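Local coordinates for protein charybdin (Charybdis maritima, PDB 2B7U) that is a plant protein of the ribosome-inactivating protein family, at residues 54-59 against 73-78; 43-48 against 243-248. All blocks are in the same frame, centred on the assembly; numbering follows the deposited sequence. Where two conformers were deposited one is given.

Contact 1 (54-59 against 73-78)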
ATOM      1  N   ASP A  54      -6.171 -15.005  11.430  1.00 41.68           N
ATOM      2  CA  ASP A  54      -4.907 -14.449  11.886  1.00 40.07           C
ATOM      3  C   ASP A  54      -4.561 -13.230  11.049  1.00 37.49           C
ATOM      4  O   ASP A  54      -3.577 -13.246  10.303  1.00 36.73           O
ATOM      5  CB  ASP A  54      -3.784 -15.495  11.803  1.00 40.53           C
ATOM      6  CG  ASP A  54      -2.410 -14.916  12.146  1.00 42.68           C
ATOM      7  OD1 ASP A  54      -1.413 -15.311  11.488  1.00 45.78           O
ATOM      8  OD2 ASP A  54      -2.331 -14.052  13.056  1.00 44.55           O
ATOM      9  N   PRO A  55      -5.389 -12.175  11.148  1.00 34.48           N
ATOM     10  CA  PRO A  55      -5.024 -10.936  10.470  1.00 32.71           C
ATOM     11  C   PRO A  55      -3.790 -10.312  11.132  1.00 30.17           C
ATOM     12  O   PRO A  55      -3.789 -10.077  12.345  1.00 30.33           O
ATOM     13  CB  PRO A  55      -6.271 -10.062  10.612  1.00 32.51           C
ATOM     14  CG  PRO A  55      -7.037 -10.629  11.737  1.00 33.66           C
ATOM     15  CD  PRO A  55      -6.681 -12.076  11.846  1.00 34.36           C
ATOM     16  N   ARG A  56      -2.742 -10.149  10.334  1.00 28.30           N
ATOM     17  CA  ARG A  56      -1.462  -9.602  10.771  1.00 26.36           C
ATOM     18  C   ARG A  56      -1.414  -8.190  10.231  1.00 23.15           C
ATOM     19  O   ARG A  56      -1.763  -7.984   9.078  1.00 20.39           O
ATOM     20  CB  ARG A  56      -0.285 -10.364  10.146  1.00 27.06           C
ATOM     21  CG  ARG A  56      -0.118 -11.832  10.560  1.00 29.05           C
ATOM     22  CD  ARG A  56       1.100 -12.507   9.887  1.00 30.33           C
ATOM     23  NE  ARG A  56       2.389 -11.997  10.359  1.00 32.75           N
ATOM     24  CZ  ARG A  56       3.567 -12.549  10.082  1.00 34.58           C
ATOM     25  NH1 ARG A  56       3.658 -13.642   9.334  1.00 35.07           N
ATOM     26  NH2 ARG A  56       4.674 -12.006  10.566  1.00 36.02           N
ATOM     27  N   GLY A  57      -0.945  -7.243  11.040  1.00 19.80           N
ATOM     28  CA  GLY A  57      -0.779  -5.868  10.581  1.00 18.43           C
ATOM     29  C   GLY A  57       0.528  -5.261  11.029  1.00 17.30           C
ATOM     30  O   GLY A  57       1.335  -5.905  11.695  1.00 17.19           O
ATOM     31  N   PHE A  58       0.750  -4.016  10.638  1.00 15.20           N
ATOM     32  CA  PHE A  58       1.852  -3.216  11.146  1.00 14.95           C
ATOM     33  C   PHE A  58       1.364  -1.772  11.253  1.00 15.14           C
ATOM     34  O   PHE A  58       0.355  -1.408  10.658  1.00 14.42           O
ATOM     35  CB  PHE A  58       3.089  -3.303  10.253  1.00 14.91           C
ATOM     36  CG  PHE A  58       2.926  -2.681   8.895  1.00 14.59           C
ATOM     37  CD1 PHE A  58       3.434  -1.418   8.634  1.00 16.50           C
ATOM     38  CD2 PHE A  58       2.299  -3.376   7.868  1.00 15.53           C
ATOM     39  CE1 PHE A  58       3.329  -0.856   7.353  1.00 17.70           C
ATOM     40  CE2 PHE A  58       2.174  -2.823   6.601  1.00 17.55           C
ATOM     41  CZ  PHE A  58       2.683  -1.563   6.344  1.00 16.86           C
ATOM     42  N   ASP A  59       2.076  -0.973  12.035  1.00 15.33           N
ATOM     43  CA  ASP A  59       1.739   0.436  12.189  1.00 15.91           C
ATOM     44  C   ASP A  59       2.765   1.354  11.534  1.00 15.18           C
ATOM     45  O   ASP A  59       3.976   1.095  11.582  1.00 15.64           O
ATOM     46  CB  ASP A  59       1.658   0.771  13.665  1.00 15.27           C
ATOM     47  CG  ASP A  59       0.314   0.470  14.276  1.00 19.85           C
ATOM     48  OD1 ASP A  59      -0.626   0.027  13.569  1.00 19.21           O
ATOM     49  OD2 ASP A  59       0.185   0.722  15.503  1.00 21.94           O
ATOM     50  N   ILE A  73      -2.038  -1.015   8.981  1.00 12.66           N
ATOM     51  CA  ILE A  73      -2.091  -1.592   7.635  1.00 13.32           C
ATOM     52  C   ILE A  73      -1.958  -3.112   7.715  1.00 13.38           C
ATOM     53  O   ILE A  73      -1.149  -3.620   8.479  1.00 13.39           O
ATOM     54  CB  ILE A  73      -0.933  -0.997   6.802  1.00 13.67           C
ATOM     55  CG1 ILE A  73      -1.082   0.531   6.730  1.00 14.24           C
ATOM     56  CG2 ILE A  73      -0.904  -1.580   5.397  1.00 15.03           C
ATOM     57  CD1 ILE A  73       0.083   1.279   6.120  1.00 15.88           C
ATOM     58  N   HIS A  74      -2.699  -3.824   6.868  1.00 13.12           N
ATOM     59  CA  HIS A  74      -2.555  -5.279   6.761  1.00 14.49           C
ATOM     60  C   HIS A  74      -1.187  -5.688   6.200  1.00 15.26           C
ATOM     61  O   HIS A  74      -0.743  -5.155   5.179  1.00 15.45           O
ATOM     62  CB  HIS A  74      -3.629  -5.854   5.853  1.00 14.75           C
ATOM     63  CG  HIS A  74      -4.994  -5.789   6.421  1.00 16.50           C
ATOM     64  ND1 HIS A  74      -5.514  -6.790   7.209  1.00 16.96           N
ATOM     65  CD2 HIS A  74      -5.960  -4.849   6.310  1.00 17.23           C
ATOM     66  CE1 HIS A  74      -6.746  -6.463   7.564  1.00 18.44           C
ATOM     67  NE2 HIS A  74      -7.048  -5.294   7.016  1.00 17.66           N
ATOM     68  N   ARG A  75      -0.543  -6.652   6.863  1.00 16.52           N
ATOM     69  CA  ARG A  75       0.807  -7.047   6.498  1.00 18.22           C
ATOM     70  C   ARG A  75       0.809  -7.988   5.315  1.00 18.94           C
ATOM     71  O   ARG A  75       1.833  -8.111   4.639  1.00 20.88           O
ATOM     72  CB  ARG A  75       1.546  -7.670   7.680  1.00 19.30           C
ATOM     73  CG  ARG A  75       2.999  -7.821   7.377  1.00 21.39           C
ATOM     74  CD  ARG A  75       3.805  -8.439   8.486  1.00 22.11           C
ATOM     75  NE  ARG A  75       5.107  -8.869   7.983  1.00 25.15           N
ATOM     76  CZ  ARG A  75       6.064  -9.359   8.758  1.00 26.67           C
ATOM     77  NH1 ARG A  75       7.221  -9.742   8.222  1.00 27.21           N
ATOM     78  NH2 ARG A  75       5.876  -9.441  10.073  1.00 28.68           N
ATOM     79  N   ASP A  76      -0.314  -8.643   5.062  1.00 17.75           N
ATOM     80  CA  ASP A  76      -0.377  -9.612   3.972  1.00 17.97           C
ATOM     81  C   ASP A  76      -0.797  -9.006   2.638  1.00 18.05           C
ATOM     82  O   ASP A  76      -0.379  -9.468   1.595  1.00 18.94           O
ATOM     83  CB  ASP A  76      -1.237 -10.831   4.357  1.00 17.87           C
ATOM     84  CG  ASP A  76      -2.636 -10.461   4.799  1.00 21.54           C
ATOM     85  OD1 ASP A  76      -2.927  -9.258   5.027  1.00 21.89           O
ATOM     86  OD2 ASP A  76      -3.435 -11.400   4.967  1.00 26.87           O
ATOM     87  N   ASP A  77      -1.622  -7.972   2.641  1.00 17.17           N
ATOM     88  CA  ASP A  77      -2.025  -7.353   1.380  1.00 17.45           C
ATOM     89  C   ASP A  77      -1.774  -5.851   1.271  1.00 16.60           C
ATOM     90  O   ASP A  77      -2.098  -5.268   0.245  1.00 16.65           O
ATOM     91  CB  ASP A  77      -3.476  -7.726   1.044  1.00 17.82           C
ATOM     92  CG  ASP A  77      -4.472  -7.142   1.994  1.00 20.85           C
ATOM     93  OD1 ASP A  77      -5.691  -7.430   1.851  1.00 24.51           O
ATOM     94  OD2 ASP A  77      -4.074  -6.385   2.895  1.00 20.96           O
ATOM     95  N   LEU A  78      -1.157  -5.255   2.290  1.00 14.99           N
ATOM     96  CA  LEU A  78      -0.815  -3.843   2.337  1.00 15.69           C
ATOM     97  C   LEU A  78      -2.013  -2.894   2.215  1.00 15.55           C
ATOM     98  O   LEU A  78      -1.871  -1.731   1.846  1.00 17.02           O
ATOM     99  CB  LEU A  78       0.272  -3.510   1.299  1.00 16.10           C
ATOM    100  CG  LEU A  78       1.580  -4.257   1.524  0.65 17.23           C
ATOM    101  CD1 LEU A  78       2.653  -3.794   0.513  0.65 14.86           C
ATOM    102  CD2 LEU A  78       2.087  -4.140   2.931  0.65 16.28           C
TER
HETATM  103  O   HOH W   1      -4.018  -9.081   7.698  1.00 24.84           O
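Gly-57 and His-74 form an antiparallel non-hydrogen-bonded pair and Phe-58 and Ile-73 the hydrogen-bonded pair beside it, Phe-58 N reaching Ile-73 O and Ile-73 N reaching Phe-58 O, 2.9 Å in each case. Past the bridge, Arg-75 N gives Arg-56 O an almost straight bond (2.9 Å, 177° at the hydrogen), tilted out of the carbonyl plane. The same oxygen is bonded to water 1, which also meets His-74 ND1 in the plane of the ring (2.8 Å) and Asp-76 OD1; His-74 NE2 is engaged by Arg-81. Phe-58 carries the apolar packing. Its chi1 of 67° sets CG between the backbone N and the carbonyl carbon, which turns the ring against Ile-73, whose CB stands 4.0 Å from the centroid over one face, a CH-pi contact, while CG2 comes to 3.5 Å from CE2. In one of its two conformers Leu-78 brings CD2 obliquely to the same CE2, and the ring of Phe-10 lies nearly parallel to that of Phe-58. Two arginines also meet. The extended chain of Arg-75 and the chain of Arg-56, bent at chi3, bring NH2 to NH2 at 2.9 Å, each NH2 donor-only, with the guanidinium planes 63° apart. Such closeness of like charges should carry a cost. Arg-56 NH1 is bonded to Tyr-49 OH; Arg-56 NE is buried without a partner. This is the open end of the beta hairpin 56-64/67-74, whose two strands are neighbours within the six-stranded mixed sheet of the ribosome-inactivating protein fold.

Contact 2 (43-48 against 243-248)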
ATOM      1  N   VAL A  43      13.379 -10.200  -4.479  1.00 11.89           N
ATOM      2  CA  VAL A  43      12.192  -9.409  -4.172  1.00 12.18           C
ATOM      3  C   VAL A  43      11.401 -10.055  -3.022  1.00 12.49           C
ATOM      4  O   VAL A  43      11.087 -11.260  -3.066  1.00 13.19           O
ATOM      5  CB  VAL A  43      11.337  -9.127  -5.427  0.50 12.74           C
ATOM      6  CG1 VAL A  43      11.141 -10.331  -6.228  0.50 14.97           C
ATOM      7  CG2 VAL A  43      10.000  -8.429  -5.062  0.50  8.05           C
ATOM      8  N   PRO A  44      11.064  -9.261  -2.012  1.00 13.84           N
ATOM      9  CA  PRO A  44      10.379  -9.825  -0.874  1.00 13.32           C
ATOM     10  C   PRO A  44       8.963 -10.307  -1.225  1.00 14.11           C
ATOM     11  O   PRO A  44       8.290  -9.685  -2.056  1.00 14.48           O
ATOM     12  CB  PRO A  44      10.326  -8.656   0.122  1.00 14.31           C
ATOM     13  CG  PRO A  44      10.580  -7.443  -0.674  1.00 14.70           C
ATOM     14  CD  PRO A  44      11.372  -7.834  -1.855  1.00 13.82           C
ATOM     15  N   VAL A  45       8.554 -11.376  -0.555  1.00 14.88           N
ATOM     16  CA  VAL A  45       7.225 -11.974  -0.651  1.00 15.43           C
ATOM     17  C   VAL A  45       6.534 -11.834   0.723  1.00 15.61           C
ATOM     18  O   VAL A  45       7.103 -12.154   1.754  1.00 15.86           O
ATOM     19  CB  VAL A  45       7.303 -13.428  -1.092  1.00 16.12           C
ATOM     20  CG1 VAL A  45       5.914 -14.021  -1.274  1.00 17.78           C
ATOM     21  CG2 VAL A  45       8.121 -13.544  -2.398  1.00 16.78           C
ATOM     22  N   LEU A  46       5.300 -11.368   0.702  1.00 14.38           N
ATOM     23  CA  LEU A  46       4.517 -11.133   1.921  1.00 14.71           C
ATOM     24  C   LEU A  46       4.040 -12.456   2.508  1.00 14.89           C
ATOM     25  O   LEU A  46       3.935 -13.479   1.803  1.00 14.78           O
ATOM     26  CB  LEU A  46       3.321 -10.259   1.602  1.00 14.34           C
ATOM     27  CG  LEU A  46       3.700  -8.837   1.193  1.00 14.35           C
ATOM     28  CD1 LEU A  46       2.523  -8.104   0.593  1.00 14.93           C
ATOM     29  CD2 LEU A  46       4.263  -8.042   2.333  1.00 17.26           C
ATOM     30  N   PRO A  47       3.713 -12.436   3.807  1.00 15.77           N
ATOM     31  CA  PRO A  47       3.147 -13.636   4.405  1.00 17.75           C
ATOM     32  C   PRO A  47       1.843 -14.056   3.762  1.00 19.81           C
ATOM     33  O   PRO A  47       1.151 -13.224   3.227  1.00 18.45           O
ATOM     34  CB  PRO A  47       2.889 -13.247   5.857  1.00 17.44           C
ATOM     35  CG  PRO A  47       3.196 -11.837   6.003  1.00 17.78           C
ATOM     36  CD  PRO A  47       3.817 -11.309   4.743  1.00 15.70           C
ATOM     37  N   LEU A  48       1.589 -15.359   3.779  1.00 24.44           N
ATOM     38  CA  LEU A  48       0.280 -15.995   3.570  1.00 29.37           C
ATOM     39  C   LEU A  48       0.344 -17.529   3.513  1.00 33.32           C
ATOM     40  O   LEU A  48      -0.040 -18.206   2.534  1.00 35.00           O
ATOM     41  CB  LEU A  48      -0.596 -15.379   2.489  1.00 30.35           C
ATOM     42  CG  LEU A  48      -1.496 -14.238   2.931  1.00 30.13           C
ATOM     43  CD1 LEU A  48      -2.869 -14.246   2.338  1.00 31.19           C
ATOM     44  CD2 LEU A  48      -1.590 -14.184   4.481  1.00 29.96           C
ATOM     45  N   VAL A 243       5.789  -8.728  -3.287  1.00 12.76           N
ATOM     46  CA  VAL A 243       4.852  -9.636  -3.947  1.00 11.78           C
ATOM     47  C   VAL A 243       3.795 -10.180  -2.987  1.00 12.36           C
ATOM     48  O   VAL A 243       4.154 -10.692  -1.935  1.00 12.57           O
ATOM     49  CB  VAL A 243       5.627 -10.820  -4.575  1.00 12.80           C
ATOM     50  CG1 VAL A 243       4.688 -11.713  -5.314  1.00 13.58           C
ATOM     51  CG2 VAL A 243       6.766 -10.304  -5.475  1.00 14.80           C
ATOM     52  N   GLU A 244       2.508 -10.093  -3.341  1.00 12.45           N
ATOM     53  CA  GLU A 244       1.459 -10.699  -2.530  1.00 14.01           C
ATOM     54  C   GLU A 244       1.499 -12.217  -2.649  1.00 13.17           C
ATOM     55  O   GLU A 244       1.862 -12.721  -3.696  1.00 13.00           O
ATOM     56  CB  GLU A 244       0.090 -10.204  -3.013  1.00 14.18           C
ATOM     57  CG  GLU A 244      -0.964 -10.397  -1.994  1.00 15.64           C
ATOM     58  CD  GLU A 244      -2.335 -10.058  -2.471  1.00 17.97           C
ATOM     59  OE1 GLU A 244      -2.729 -10.534  -3.537  1.00 21.08           O
ATOM     60  OE2 GLU A 244      -3.061  -9.341  -1.727  1.00 21.63           O
ATOM     61  N   GLN A 245       1.099 -12.944  -1.603  1.00 13.49           N
ATOM     62  CA  GLN A 245       1.149 -14.423  -1.615  1.00 14.92           C
ATOM     63  C   GLN A 245      -0.228 -15.016  -1.351  1.00 14.96           C
ATOM     64  O   GLN A 245      -0.582 -15.290  -0.217  1.00 15.91           O
ATOM     65  CB  GLN A 245       2.152 -14.937  -0.574  1.00 14.95           C
ATOM     66  CG  GLN A 245       2.379 -16.429  -0.709  1.00 17.03           C
ATOM     67  CD  GLN A 245       3.377 -17.011   0.265  1.00 16.25           C
ATOM     68  OE1 GLN A 245       3.785 -18.162   0.070  1.00 19.19           O
ATOM     69  NE2 GLN A 245       3.793 -16.243   1.298  1.00 15.21           N
ATOM     70  N   HIS A 246      -0.998 -15.220  -2.415  1.00 15.63           N
ATOM     71  CA  HIS A 246      -2.302 -15.853  -2.317  1.00 17.15           C
ATOM     72  C   HIS A 246      -2.149 -17.375  -2.051  1.00 16.37           C
ATOM     73  O   HIS A 246      -1.268 -18.019  -2.608  1.00 16.29           O
ATOM     74  CB  HIS A 246      -3.077 -15.604  -3.612  1.00 18.10           C
ATOM     75  CG  HIS A 246      -4.511 -16.020  -3.543  1.00 20.67           C
ATOM     76  ND1 HIS A 246      -5.549 -15.120  -3.418  1.00 26.33           N
ATOM     77  CD2 HIS A 246      -5.076 -17.246  -3.555  1.00 20.37           C
ATOM     78  CE1 HIS A 246      -6.691 -15.780  -3.357  1.00 24.57           C
ATOM     79  NE2 HIS A 246      -6.434 -17.070  -3.447  1.00 27.08           N
ATOM     80  N   PRO A 247      -2.972 -17.955  -1.159  1.00 17.94           N
ATOM     81  CA  PRO A 247      -2.905 -19.404  -0.885  1.00 18.64           C
ATOM     82  C   PRO A 247      -2.979 -20.329  -2.100  1.00 18.50           C
ATOM     83  O   PRO A 247      -2.417 -21.418  -2.071  1.00 17.83           O
ATOM     84  CB  PRO A 247      -4.116 -19.652   0.016  1.00 19.55           C
ATOM     85  CG  PRO A 247      -4.326 -18.374   0.689  1.00 20.46           C
ATOM     86  CD  PRO A 247      -3.968 -17.294  -0.294  1.00 19.01           C
ATOM     87  N   ASP A 248      -3.704 -19.934  -3.137  1.00 17.98           N
ATOM     88  CA  ASP A 248      -3.746 -20.720  -4.379  1.00 18.31           C
ATOM     89  C   ASP A 248      -2.361 -20.954  -4.987  1.00 18.17           C
ATOM     90  O   ASP A 248      -2.173 -21.913  -5.724  1.00 17.67           O
ATOM     91  CB  ASP A 248      -4.630 -20.069  -5.436  1.00 19.81           C
ATOM     92  CG  ASP A 248      -6.130 -20.106  -5.092  1.00 23.78           C
ATOM     93  OD1 ASP A 248      -6.900 -19.507  -5.886  1.00 30.52           O
ATOM     94  OD2 ASP A 248      -6.542 -20.714  -4.075  1.00 28.24           O
TER
HETATM   95  O   HOH W   2       0.257 -12.051   0.857  1.00 16.25           O
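Val-243 lies beside Val-45 in a single backbone bridge, its N bonded to Pro-44 O (2.9 Å) and its O taking the straight bond of Leu-46 N (176° at the hydrogen), the two segments running 26° apart. Around this bridge the side chains interlock. The CG2 methyl of Val-243 is a bump that rests on the oxygen of Pro-44 and, in one conformer of Val-43, on its CG2 (3.8 Å), the two valines crossing at about a right angle. Leu-46 curls CB and CG against Val-243 O, and its CD1 ends over Glu-244 CA at 4.2 Å. Gln-245 fills the next hollow: CB rests in the notch formed by Val-45 CG1 (3.9 Å) and Leu-46 O, and the stretched chain, CG opposite the backbone N (chi1 -171°), carries NE2 back to that same oxygen at 2.8 Å. Arg-250 takes its OE1. Water 2 donates to Pro-47 O and accepts from Gln-245 N. Leu-48 CD1 touches Pro-247 CD loosely and less certainly. An irregular C-terminal segment is thus laid along the end of strand 43-45, in the two-stranded antiparallel sheet with 38-40, and the loop after it; Val-43 and Val-243 also meet helix 233-237.

The order along the chain is 43-48, 54-59, 73-78, 243-248, so contact 1, a local hairpin pairing, is nested within the loop that contact 2 closes across almost two hundred residues. Their centres lie about 12 Å apart and their residues meet: Leu-46 CD2 packs 3.4 Å from Arg-75 O, and Leu-48 CD2 comes equally near to Asp-76 CB. The turn after strand 67-74 thus abuts the 43-48 segment, tying the main mixed sheet to the small two-stranded sheet and, both through it and directly where Asp-77 meets Glu-244, to the C-terminal part of the protein.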